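PDB 1Q7H: PUA domain-containing protein from Thermoplasma acidophilum DSM 1728, which is of uncharacterised function but probably binds RNA through its PUA domain and may take part in translation initiation. Local coordinates for residues L56-N64 against F108-V119. Numbering follows the deposited sequence.
Sequences LIPSVYLLN and FVKSSKGYFIAV
With CG set beside the backbone N in both Leu-63 (chi1 -70°) and Phe-108 (chi1 -50°), the leucine fork and the phenyl ring meet at about a right angle. Leu-63 CD2 lies 3.7 Å from Phe-108 CD1, while its other methyl, CD1, reaches Val-119 CG2 at 3.8 Å and also touches the carbonyl oxygen of Ala-118. Its CB packs against Phe-116 CB at 3.6 Å, so one leucine of helix 60-65 touches both strands of the 106-111/116-122 hairpin. Pro-58, just ahead of that helix, crosses the same Phe-108 ring nearer its outer end, CG to CE1 3.6 Å. The anti placement of Val-119 CG1 relative to its own N (chi1 178°) turns CG2 toward Pro-58 O, 3.3 Å away, and leaves CG1 to meet Ile-57 CG2 at 4.0 Å. Val-60 CG1 rests on the backbone of the classic bulge formed by Ile-117 and Ala-118 opposite Val-109, 3.5 Å from Ile-117 O. Ser-59 caps the helix: its OG accepts from Leu-62 N at 3.0 Å and more weakly from Tyr-61 N. Beyond the two segments, Tyr-22 meets the Phe-108 ring edge-to-face and Ile-72 of strand 72-75 touches Phe-116. Were Phe-108 replaced by an alanine, a gap would probably open beside Leu-63 CD2 and Pro-58 CG, and Tyr-22 would lose its edge-to-face partner. The contact joins the N-terminal pre-PUA region to a hairpin of the PUA domain sheet. Aliphatic and aromatic groups carry its buried centre, which implies that shape fit and exclusion of water, more than directed polar bonds, hold the two parts together there.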
ATOM      1  N   LEU A  56      -5.677   7.968  -1.415  1.00 24.31           N
ATOM      2  CA  LEU A  56      -6.104   7.014  -0.411  1.00 24.44           C
ATOM      3  C   LEU A  56      -5.118   5.858  -0.520  1.00 24.44           C
ATOM      4  O   LEU A  56      -4.985   5.234  -1.569  1.00 24.19           O
ATOM      5  CB  LEU A  56      -7.523   6.529  -0.675  1.00 21.74           C
ATOM      6  CG  LEU A  56      -8.630   7.494  -0.273  1.00 27.94           C
ATOM      7  CD1 LEU A  56      -9.953   6.958  -0.756  1.00 28.91           C
ATOM      8  CD2 LEU A  56      -8.639   7.667   1.239  1.00 24.76           C
ATOM      9  N   ILE A  57      -4.434   5.589   0.582  1.00 19.15           N
ATOM     10  CA  ILE A  57      -3.416   4.554   0.659  1.00 19.03           C
ATOM     11  C   ILE A  57      -3.813   3.434   1.614  1.00 18.42           C
ATOM     12  O   ILE A  57      -4.174   3.694   2.761  1.00 18.03           O
ATOM     13  CB  ILE A  57      -2.095   5.184   1.181  1.00 24.04           C
ATOM     14  CG1 ILE A  57      -1.621   6.273   0.211  1.00 22.01           C
ATOM     15  CG2 ILE A  57      -1.037   4.127   1.383  1.00 21.24           C
ATOM     16  CD1 ILE A  57      -0.454   7.083   0.743  1.00 31.80           C
ATOM     17  N   PRO A  58      -3.774   2.169   1.153  1.00 17.42           N
ATOM     18  CA  PRO A  58      -4.135   1.070   2.065  1.00 10.11           C
ATOM     19  C   PRO A  58      -2.957   0.913   3.016  1.00 13.06           C
ATOM     20  O   PRO A  58      -1.820   1.159   2.623  1.00 18.80           O
ATOM     21  CB  PRO A  58      -4.261  -0.125   1.128  1.00 13.44           C
ATOM     22  CG  PRO A  58      -3.224   0.196   0.046  1.00 12.79           C
ATOM     23  CD  PRO A  58      -3.504   1.665  -0.205  1.00 15.39           C
ATOM     24  N   SER A  59      -3.210   0.534   4.260  1.00 13.95           N
ATOM     25  CA  SER A  59      -2.117   0.347   5.202  1.00 15.91           C
ATOM     26  C   SER A  59      -1.519  -1.035   4.959  1.00 15.19           C
ATOM     27  O   SER A  59      -2.124  -1.865   4.288  1.00 12.20           O
ATOM     28  CB  SER A  59      -2.625   0.420   6.644  1.00 11.80           C
ATOM     29  OG  SER A  59      -3.310  -0.767   6.988  1.00 16.94           O
ATOM     30  N   VAL A  60      -0.336  -1.288   5.504  1.00 13.44           N
ATOM     31  CA  VAL A  60       0.252  -2.599   5.338  1.00 16.16           C
ATOM     32  C   VAL A  60      -0.622  -3.621   6.062  1.00 15.73           C
ATOM     33  O   VAL A  60      -0.617  -4.791   5.701  1.00 17.92           O
ATOM     34  CB  VAL A  60       1.705  -2.668   5.869  1.00 16.85           C
ATOM     35  CG1 VAL A  60       2.644  -1.961   4.891  1.00 13.84           C
ATOM     36  CG2 VAL A  60       1.792  -2.032   7.256  1.00 22.34           C
ATOM     37  N   TYR A  61      -1.386  -3.182   7.067  1.00 15.90           N
ATOM     38  CA  TYR A  61      -2.266  -4.112   7.781  1.00 14.91           C
ATOM     39  C   TYR A  61      -3.399  -4.528   6.856  1.00 16.51           C
ATOM     40  O   TYR A  61      -3.773  -5.697   6.817  1.00 16.33           O
ATOM     41  CB  TYR A  61      -2.866  -3.479   9.042  1.00 13.60           C
ATOM     42  CG  TYR A  61      -1.841  -2.896   9.977  1.00 17.94           C
ATOM     43  CD1 TYR A  61      -0.603  -3.516  10.161  1.00 13.00           C
ATOM     44  CD2 TYR A  61      -2.100  -1.717  10.673  1.00 17.12           C
ATOM     45  CE1 TYR A  61       0.357  -2.968  11.019  1.00 18.47           C
ATOM     46  CE2 TYR A  61      -1.156  -1.163  11.530  1.00 22.20           C
ATOM     47  CZ  TYR A  61       0.068  -1.789  11.698  1.00 24.22           C
ATOM     48  OH  TYR A  61       0.995  -1.226  12.536  1.00 20.99           O
ATOM     49  N   LEU A  62      -3.953  -3.569   6.116  1.00 17.74           N
ATOM     50  CA  LEU A  62      -5.033  -3.899   5.199  1.00 13.48           C
ATOM     51  C   LEU A  62      -4.496  -4.799   4.084  1.00 13.48           C
ATOM     52  O   LEU A  62      -5.146  -5.761   3.694  1.00 14.77           O
ATOM     53  CB  LEU A  62      -5.659  -2.639   4.595  1.00 12.86           C
ATOM     54  CG  LEU A  62      -6.743  -2.914   3.540  1.00 11.64           C
ATOM     55  CD1 LEU A  62      -7.837  -3.810   4.141  1.00  7.84           C
ATOM     56  CD2 LEU A  62      -7.352  -1.610   3.065  1.00 14.74           C
ATOM     57  N   LEU A  63      -3.307  -4.495   3.577  1.00 15.47           N
ATOM     58  CA  LEU A  63      -2.734  -5.309   2.515  1.00 14.37           C
ATOM     59  C   LEU A  63      -2.623  -6.780   2.933  1.00 14.79           C
ATOM     60  O   LEU A  63      -2.783  -7.688   2.112  1.00 14.27           O
ATOM     61  CB  LEU A  63      -1.353  -4.782   2.124  1.00 13.30           C
ATOM     62  CG  LEU A  63      -1.277  -3.444   1.382  1.00  9.02           C
ATOM     63  CD1 LEU A  63       0.173  -3.166   1.030  1.00 13.56           C
ATOM     64  CD2 LEU A  63      -2.111  -3.480   0.117  1.00 10.46           C
ATOM     65  N   ASN A  64      -2.371  -7.013   4.213  1.00  9.31           N
ATOM     66  CA  ASN A  64      -2.218  -8.375   4.696  1.00 10.97           C
ATOM     67  C   ASN A  64      -3.522  -8.999   5.152  1.00 15.24           C
ATOM     68  O   ASN A  64      -3.616 -10.213   5.273  1.00 17.18           O
ATOM     69  CB  ASN A  64      -1.168  -8.418   5.806  1.00  9.63           C
ATOM     70  CG  ASN A  64       0.239  -8.220   5.267  1.00 15.23           C
ATOM     71  OD1 ASN A  64       0.950  -7.266   5.629  1.00 12.41           O
ATOM     72  ND2 ASN A  64       0.646  -9.120   4.386  1.00  7.48           N
ATOM     73  N   PHE A 108       2.007  -2.406  -4.578  1.00 12.21           N
ATOM     74  CA  PHE A 108       1.955  -3.055  -3.285  1.00 14.54           C
ATOM     75  C   PHE A 108       3.082  -4.064  -3.237  1.00 14.29           C
ATOM     76  O   PHE A 108       3.081  -5.050  -3.965  1.00 15.28           O
ATOM     77  CB  PHE A 108       0.574  -3.688  -3.143  1.00  9.97           C
ATOM     78  CG  PHE A 108      -0.530  -2.727  -3.469  1.00 15.74           C
ATOM     79  CD1 PHE A 108      -0.691  -1.572  -2.714  1.00 11.19           C
ATOM     80  CD2 PHE A 108      -1.338  -2.917  -4.582  1.00 10.69           C
ATOM     81  CE1 PHE A 108      -1.643  -0.608  -3.066  1.00 15.40           C
ATOM     82  CE2 PHE A 108      -2.290  -1.966  -4.947  1.00 15.41           C
ATOM     83  CZ  PHE A 108      -2.445  -0.805  -4.188  1.00 18.85           C
ATOM     84  N   VAL A 109       4.046  -3.779  -2.369  1.00 14.12           N
ATOM     85  CA  VAL A 109       5.250  -4.571  -2.218  1.00 13.35           C
ATOM     86  C   VAL A 109       5.131  -5.717  -1.240  1.00 16.87           C
ATOM     87  O   VAL A 109       4.736  -5.526  -0.097  1.00 18.71           O
ATOM     88  CB  VAL A 109       6.419  -3.673  -1.753  1.00 14.89           C
ATOM     89  CG1 VAL A 109       7.717  -4.469  -1.745  1.00 11.37           C
ATOM     90  CG2 VAL A 109       6.516  -2.446  -2.654  1.00 10.89           C
ATOM     91  N   LYS A 110       5.501  -6.911  -1.686  1.00 15.50           N
ATOM     92  CA  LYS A 110       5.439  -8.069  -0.814  1.00 18.07           C
ATOM     93  C   LYS A 110       6.758  -8.820  -0.741  1.00 16.02           C
ATOM     94  O   LYS A 110       7.580  -8.776  -1.656  1.00 12.04           O
ATOM     95  CB  LYS A 110       4.350  -9.038  -1.276  1.00 17.30           C
ATOM     96  CG  LYS A 110       4.520  -9.506  -2.697  1.00 18.35           C
ATOM     97  CD  LYS A 110       3.536 -10.618  -3.040  1.00 30.45           C
ATOM     98  CE  LYS A 110       4.030 -11.963  -2.559  1.00 30.47           C
ATOM     99  NZ  LYS A 110       3.179 -13.083  -3.044  1.00 31.88           N
ATOM    100  N   SER A 111       6.944  -9.498   0.381  1.00 12.32           N
ATOM    101  CA  SER A 111       8.119 -10.316   0.614  1.00 13.57           C
ATOM    102  C   SER A 111       7.927 -11.595  -0.192  1.00 15.04           C
ATOM    103  O   SER A 111       6.801 -11.981  -0.493  1.00 15.28           O
ATOM    104  CB  SER A 111       8.203 -10.675   2.105  1.00  9.79           C
ATOM    105  OG  SER A 111       8.948 -11.865   2.302  1.00 17.60           O
ATOM    106  N   SER A 112       9.019 -12.273  -0.519  1.00 24.42           N
ATOM    107  CA  SER A 112       8.919 -13.534  -1.244  1.00 24.77           C
ATOM    108  C   SER A 112       8.208 -14.564  -0.346  1.00 25.65           C
ATOM    109  O   SER A 112       7.768 -15.619  -0.819  1.00 21.28           O
ATOM    110  CB  SER A 112      10.313 -14.039  -1.621  1.00 28.45           C
ATOM    111  OG  SER A 112      11.058 -14.358  -0.458  1.00 42.37           O
ATOM    112  N   LYS A 113       8.092 -14.259   0.945  1.00 15.92           N
ATOM    113  CA  LYS A 113       7.400 -15.161   1.866  1.00 20.89           C
ATOM    114  C   LYS A 113       5.888 -14.958   1.816  1.00 20.63           C
ATOM    115  O   LYS A 113       5.140 -15.619   2.530  1.00 24.01           O
ATOM    116  CB  LYS A 113       7.875 -14.968   3.307  1.00 20.09           C
ATOM    117  CG  LYS A 113       9.299 -15.411   3.573  1.00 31.82           C
ATOM    118  CD  LYS A 113       9.696 -15.071   4.991  1.00 36.68           C
ATOM    119  CE  LYS A 113      11.180 -15.219   5.187  1.00 42.47           C
ATOM    120  NZ  LYS A 113      11.616 -16.602   4.846  1.00 52.35           N
ATOM    121  N   GLY A 114       5.436 -14.023   0.994  1.00 17.37           N
ATOM    122  CA  GLY A 114       4.005 -13.812   0.860  1.00 13.04           C
ATOM    123  C   GLY A 114       3.370 -12.583   1.465  1.00 14.03           C
ATOM    124  O   GLY A 114       2.484 -11.999   0.851  1.00 19.38           O
ATOM    125  N   TYR A 115       3.794 -12.179   2.656  1.00 13.04           N
ATOM    126  CA  TYR A 115       3.192 -11.008   3.299  1.00 16.71           C
ATOM    127  C   TYR A 115       3.649  -9.679   2.698  1.00 14.49           C
ATOM    128  O   TYR A 115       4.768  -9.560   2.200  1.00 15.66           O
ATOM    129  CB  TYR A 115       3.467 -11.032   4.813  1.00 10.79           C
ATOM    130  CG  TYR A 115       4.924 -11.149   5.182  1.00 14.63           C
ATOM    131  CD1 TYR A 115       5.730 -10.020   5.288  1.00 12.14           C
ATOM    132  CD2 TYR A 115       5.511 -12.399   5.366  1.00  9.17           C
ATOM    133  CE1 TYR A 115       7.084 -10.135   5.555  1.00 11.44           C
ATOM    134  CE2 TYR A 115       6.863 -12.524   5.631  1.00 16.09           C
ATOM    135  CZ  TYR A 115       7.647 -11.387   5.717  1.00 14.38           C
ATOM    136  OH  TYR A 115       9.007 -11.508   5.899  1.00 15.58           O
ATOM    137  N   PHE A 116       2.769  -8.686   2.747  1.00 14.77           N
ATOM    138  CA  PHE A 116       3.053  -7.361   2.211  1.00 12.55           C
ATOM    139  C   PHE A 116       3.823  -6.507   3.199  1.00 13.97           C
ATOM    140  O   PHE A 116       3.604  -6.582   4.409  1.00 14.13           O
ATOM    141  CB  PHE A 116       1.743  -6.685   1.802  1.00 12.14           C
ATOM    142  CG  PHE A 116       1.162  -7.253   0.534  1.00 16.63           C
ATOM    143  CD1 PHE A 116       1.550  -6.754  -0.710  1.00  9.98           C
ATOM    144  CD2 PHE A 116       0.292  -8.340   0.580  1.00 13.63           C
ATOM    145  CE1 PHE A 116       1.085  -7.329  -1.885  1.00 15.91           C
ATOM    146  CE2 PHE A 116      -0.177  -8.924  -0.593  1.00 12.75           C
ATOM    147  CZ  PHE A 116       0.219  -8.419  -1.828  1.00  7.59           C
ATOM    148  N   ILE A 117       4.729  -5.688   2.678  1.00 16.30           N
ATOM    149  CA  ILE A 117       5.571  -4.867   3.534  1.00 13.51           C
ATOM    150  C   ILE A 117       5.534  -3.368   3.269  1.00 15.98           C
ATOM    151  O   ILE A 117       5.963  -2.594   4.109  1.00 16.17           O
ATOM    152  CB  ILE A 117       7.021  -5.346   3.444  1.00 15.86           C
ATOM    153  CG1 ILE A 117       7.507  -5.237   1.994  1.00 16.06           C
ATOM    154  CG2 ILE A 117       7.121  -6.789   3.957  1.00 10.97           C
ATOM    155  CD1 ILE A 117       8.924  -5.744   1.772  1.00 11.26           C
ATOM    156  N   ALA A 118       5.026  -2.947   2.116  1.00 11.43           N
ATOM    157  CA  ALA A 118       4.973  -1.519   1.839  1.00 13.26           C
ATOM    158  C   ALA A 118       4.075  -1.166   0.672  1.00 12.66           C
ATOM    159  O   ALA A 118       3.628  -2.037  -0.079  1.00 14.17           O
ATOM    160  CB  ALA A 118       6.385  -0.984   1.566  1.00  7.45           C
ATOM    161  N   VAL A 119       3.795   0.128   0.552  1.00 12.89           N
ATOM    162  CA  VAL A 119       3.016   0.653  -0.554  1.00  9.12           C
ATOM    163  C   VAL A 119       3.982   1.583  -1.269  1.00 13.43           C
ATOM    164  O   VAL A 119       4.749   2.306  -0.632  1.00 11.95           O
ATOM    165  CB  VAL A 119       1.792   1.465  -0.094  1.00 10.03           C
ATOM    166  CG1 VAL A 119       1.047   2.029  -1.331  1.00  8.16           C
ATOM    167  CG2 VAL A 119       0.866   0.580   0.712  1.00  9.28           C
TER